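Local coordinates for membrane lipoprotein family protein (PDB 4PEV) that probably serves as the solute-binding lipoprotein of an ABC transporter, holding adenosine between its two lobes for uptake, at residues 77-82 and 298-303. Sequence-based numbering, arbitrary orientation.
Sequences ADRAAE and LKRVDV. With ADN (adenosine), chain F.
A salt-bridge network of Arg-79, Asp-302 and Arg-300 joins helix 69-84 to the start of helix 301-313, at the strand-to-helix junction that carries Lys-299 of the adenosine pocket in this periplasmic-binding-protein fold. Arg-79 suits its place because a long chain must span from one helix to the other: with CG anti to its backbone N (chi1 -154°) and a bend at chi3, its NH2 comes 2.6 Å from OD2 of Asp-302, which lies at the edge of the guanidinium. Only NH2 of Arg-79 touches the carboxylate, and the two planes are 71° apart. Arg-300, the N-cap residue, instead grips the carboxylate side-on, both oxygens using their syn lone pairs: NE reaches OD1 of Asp-302 at 3.1 Å. The buried carboxylate thus draws both guanidinium groups to itself. An asparagine at Asp-302 would probably leave both arginines without the negative charge that is their shared mate. Lys-299, ending strand 293-299, has a long chain whose ammonium reaches the ribose, NZ donating to O2' of adenosine at 3.1 Å, while forming salt bridges with Asp-142 and Glu-159. Back at the network, NH2 of Arg-300 meets OD2 of Asp-302 at 2.9 Å, with an N-H...O angle of 172°.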
loop_
_atom_site.group_PDB
_atom_site.type_symbol
_atom_site.label_atom_id
_atom_site.label_comp_id
_atom_site.label_asym_id
_atom_site.label_seq_id
_atom_site.Cartn_x
_atom_site.Cartn_y
_atom_site.Cartn_z
ATOM N N ALA C 77 -7.933 5.298 -13.624
ATOM C CA ALA C 77 -8.155 6.346 -14.582
ATOM C C ALA C 77 -8.126 5.819 -16.005
ATOM O O ALA C 77 -8.907 6.271 -16.822
ATOM C CB ALA C 77 -7.107 7.428 -14.406
ATOM N N ASP C 78 -7.214 4.893 -16.312
ATOM C CA ASP C 78 -7.096 4.336 -17.670
ATOM C C ASP C 78 -8.350 3.520 -18.012
ATOM O O ASP C 78 -8.855 3.578 -19.134
ATOM C CB ASP C 78 -5.826 3.465 -17.823
ATOM C CG ASP C 78 -4.494 4.302 -17.899
ATOM O OD1 ASP C 78 -4.515 5.464 -18.394
ATOM O OD2 ASP C 78 -3.417 3.778 -17.473
ATOM N N ARG C 79 -8.858 2.779 -17.033
ATOM C CA ARG C 79 -10.097 2.007 -17.195
ATOM C C ARG C 79 -11.305 2.930 -17.454
ATOM O O ARG C 79 -12.177 2.607 -18.256
ATOM C CB ARG C 79 -10.351 1.133 -15.953
ATOM C CG ARG C 79 -11.179 -0.129 -16.168
ATOM C CD ARG C 79 -11.720 -0.678 -14.835
ATOM N NE ARG C 79 -10.709 -0.725 -13.751
ATOM C CZ ARG C 79 -10.964 -0.811 -12.429
ATOM N NH1 ARG C 79 -12.217 -0.865 -11.940
ATOM N NH2 ARG C 79 -9.936 -0.839 -11.579
ATOM N N ALA C 80 -11.347 4.077 -16.790
ATOM C CA ALA C 80 -12.436 5.032 -16.984
ATOM C C ALA C 80 -12.378 5.719 -18.353
ATOM O O ALA C 80 -13.404 5.933 -18.986
ATOM C CB ALA C 80 -12.408 6.063 -15.883
ATOM N N ALA C 81 -11.176 6.059 -18.810
ATOM C CA ALA C 81 -10.981 6.587 -20.163
ATOM C C ALA C 81 -11.611 5.686 -21.207
ATOM O O ALA C 81 -12.356 6.158 -22.053
ATOM C CB ALA C 81 -9.502 6.759 -20.468
ATOM N N GLU C 82 -11.317 4.389 -21.134
ATOM C CA GLU C 82 -11.771 3.454 -22.151
ATOM C C GLU C 82 -13.235 3.060 -21.964
ATOM O O GLU C 82 -13.994 3.133 -22.914
ATOM C CB GLU C 82 -10.852 2.227 -22.203
ATOM C CG GLU C 82 -11.284 1.094 -23.145
ATOM C CD GLU C 82 -11.517 1.497 -24.615
ATOM O OE1 GLU C 82 -12.414 0.894 -25.245
ATOM O OE2 GLU C 82 -10.820 2.385 -25.169
ATOM N N LEU C 298 -2.757 -5.665 -1.010
ATOM C CA LEU C 298 -3.414 -4.933 -2.096
ATOM C C LEU C 298 -4.137 -3.749 -1.550
ATOM O O LEU C 298 -4.744 -3.830 -0.498
ATOM C CB LEU C 298 -4.441 -5.792 -2.823
ATOM C CG LEU C 298 -3.901 -7.047 -3.479
ATOM C CD1 LEU C 298 -5.074 -7.910 -3.910
ATOM C CD2 LEU C 298 -3.007 -6.695 -4.656
ATOM N N LYS C 299 -4.080 -2.654 -2.292
ATOM C CA LYS C 299 -4.836 -1.455 -1.980
ATOM C C LYS C 299 -5.471 -1.021 -3.281
ATOM O O LYS C 299 -4.763 -0.690 -4.237
ATOM C CB LYS C 299 -3.909 -0.380 -1.433
ATOM C CG LYS C 299 -4.632 0.881 -1.008
ATOM C CD LYS C 299 -4.078 1.491 0.286
ATOM C CE LYS C 299 -3.137 2.651 0.037
ATOM N NZ LYS C 299 -2.728 3.313 1.309
ATOM N N ARG C 300 -6.800 -1.052 -3.333
ATOM C CA ARG C 300 -7.517 -0.827 -4.584
ATOM C C ARG C 300 -7.742 0.651 -4.878
ATOM O O ARG C 300 -8.878 1.118 -4.994
ATOM C CB ARG C 300 -8.832 -1.595 -4.580
ATOM C CG ARG C 300 -8.672 -3.094 -4.347
ATOM C CD ARG C 300 -7.631 -3.720 -5.275
ATOM N NE ARG C 300 -7.952 -3.470 -6.675
ATOM C CZ ARG C 300 -8.749 -4.233 -7.412
ATOM N NH1 ARG C 300 -9.300 -5.315 -6.904
ATOM N NH2 ARG C 300 -8.992 -3.921 -8.670
ATOM N N VAL C 301 -6.629 1.363 -5.048
ATOM C CA VAL C 301 -6.642 2.769 -5.435
ATOM C C VAL C 301 -7.318 2.970 -6.798
ATOM O O VAL C 301 -7.937 4.008 -7.060
ATOM C CB VAL C 301 -5.203 3.322 -5.495
ATOM C CG1 VAL C 301 -5.178 4.757 -6.014
ATOM C CG2 VAL C 301 -4.563 3.264 -4.122
ATOM N N ASP C 302 -7.177 1.971 -7.665
ATOM C CA ASP C 302 -7.782 1.990 -8.991
ATOM C C ASP C 302 -9.289 2.040 -8.914
ATOM O O ASP C 302 -9.923 2.729 -9.710
ATOM C CB ASP C 302 -7.322 0.786 -9.813
ATOM C CG ASP C 302 -7.593 -0.545 -9.131
ATOM O OD1 ASP C 302 -7.357 -0.695 -7.903
ATOM O OD2 ASP C 302 -8.036 -1.461 -9.851
ATOM N N VAL C 303 -9.859 1.347 -7.932
ATOM C CA VAL C 303 -11.302 1.341 -7.757
ATOM C C VAL C 303 -11.749 2.680 -7.194
ATOM O O VAL C 303 -12.759 3.214 -7.624
ATOM C CB VAL C 303 -11.771 0.163 -6.875
ATOM C CG1 VAL C 303 -13.254 0.252 -6.578
ATOM C CG2 VAL C 303 -11.453 -1.154 -7.566
HETATM O "O5'" ADN F . 3.718 2.105 -1.120
HETATM C "C5'" ADN F . 3.181 2.045 0.216
HETATM C "C4'" ADN F . 2.219 3.176 0.592
HETATM O "O4'" ADN F . 2.872 4.448 0.623
HETATM C "C3'" ADN F . 1.016 3.399 -0.320
HETATM O "O3'" ADN F . -0.039 2.466 -0.066
HETATM C "C2'" ADN F . 0.643 4.845 -0.008
HETATM O "O2'" ADN F . -0.163 4.980 1.170
HETATM C "C1'" ADN F . 1.984 5.489 0.227
HETATM N N9 ADN F . 2.509 6.097 -1.011
HETATM C C8 ADN F . 3.133 5.470 -2.036
HETATM N N7 ADN F . 3.495 6.351 -3.007
HETATM C C5 ADN F . 3.098 7.570 -2.582
HETATM C C6 ADN F . 3.146 8.956 -3.093
HETATM N N6 ADN F . 3.709 9.210 -4.289
HETATM N N1 ADN F . 2.604 9.944 -2.338
HETATM C C2 ADN F . 2.025 9.705 -1.142
HETATM N N3 ADN F . 1.943 8.476 -0.617
HETATM C C4 ADN F . 2.445 7.394 -1.273
#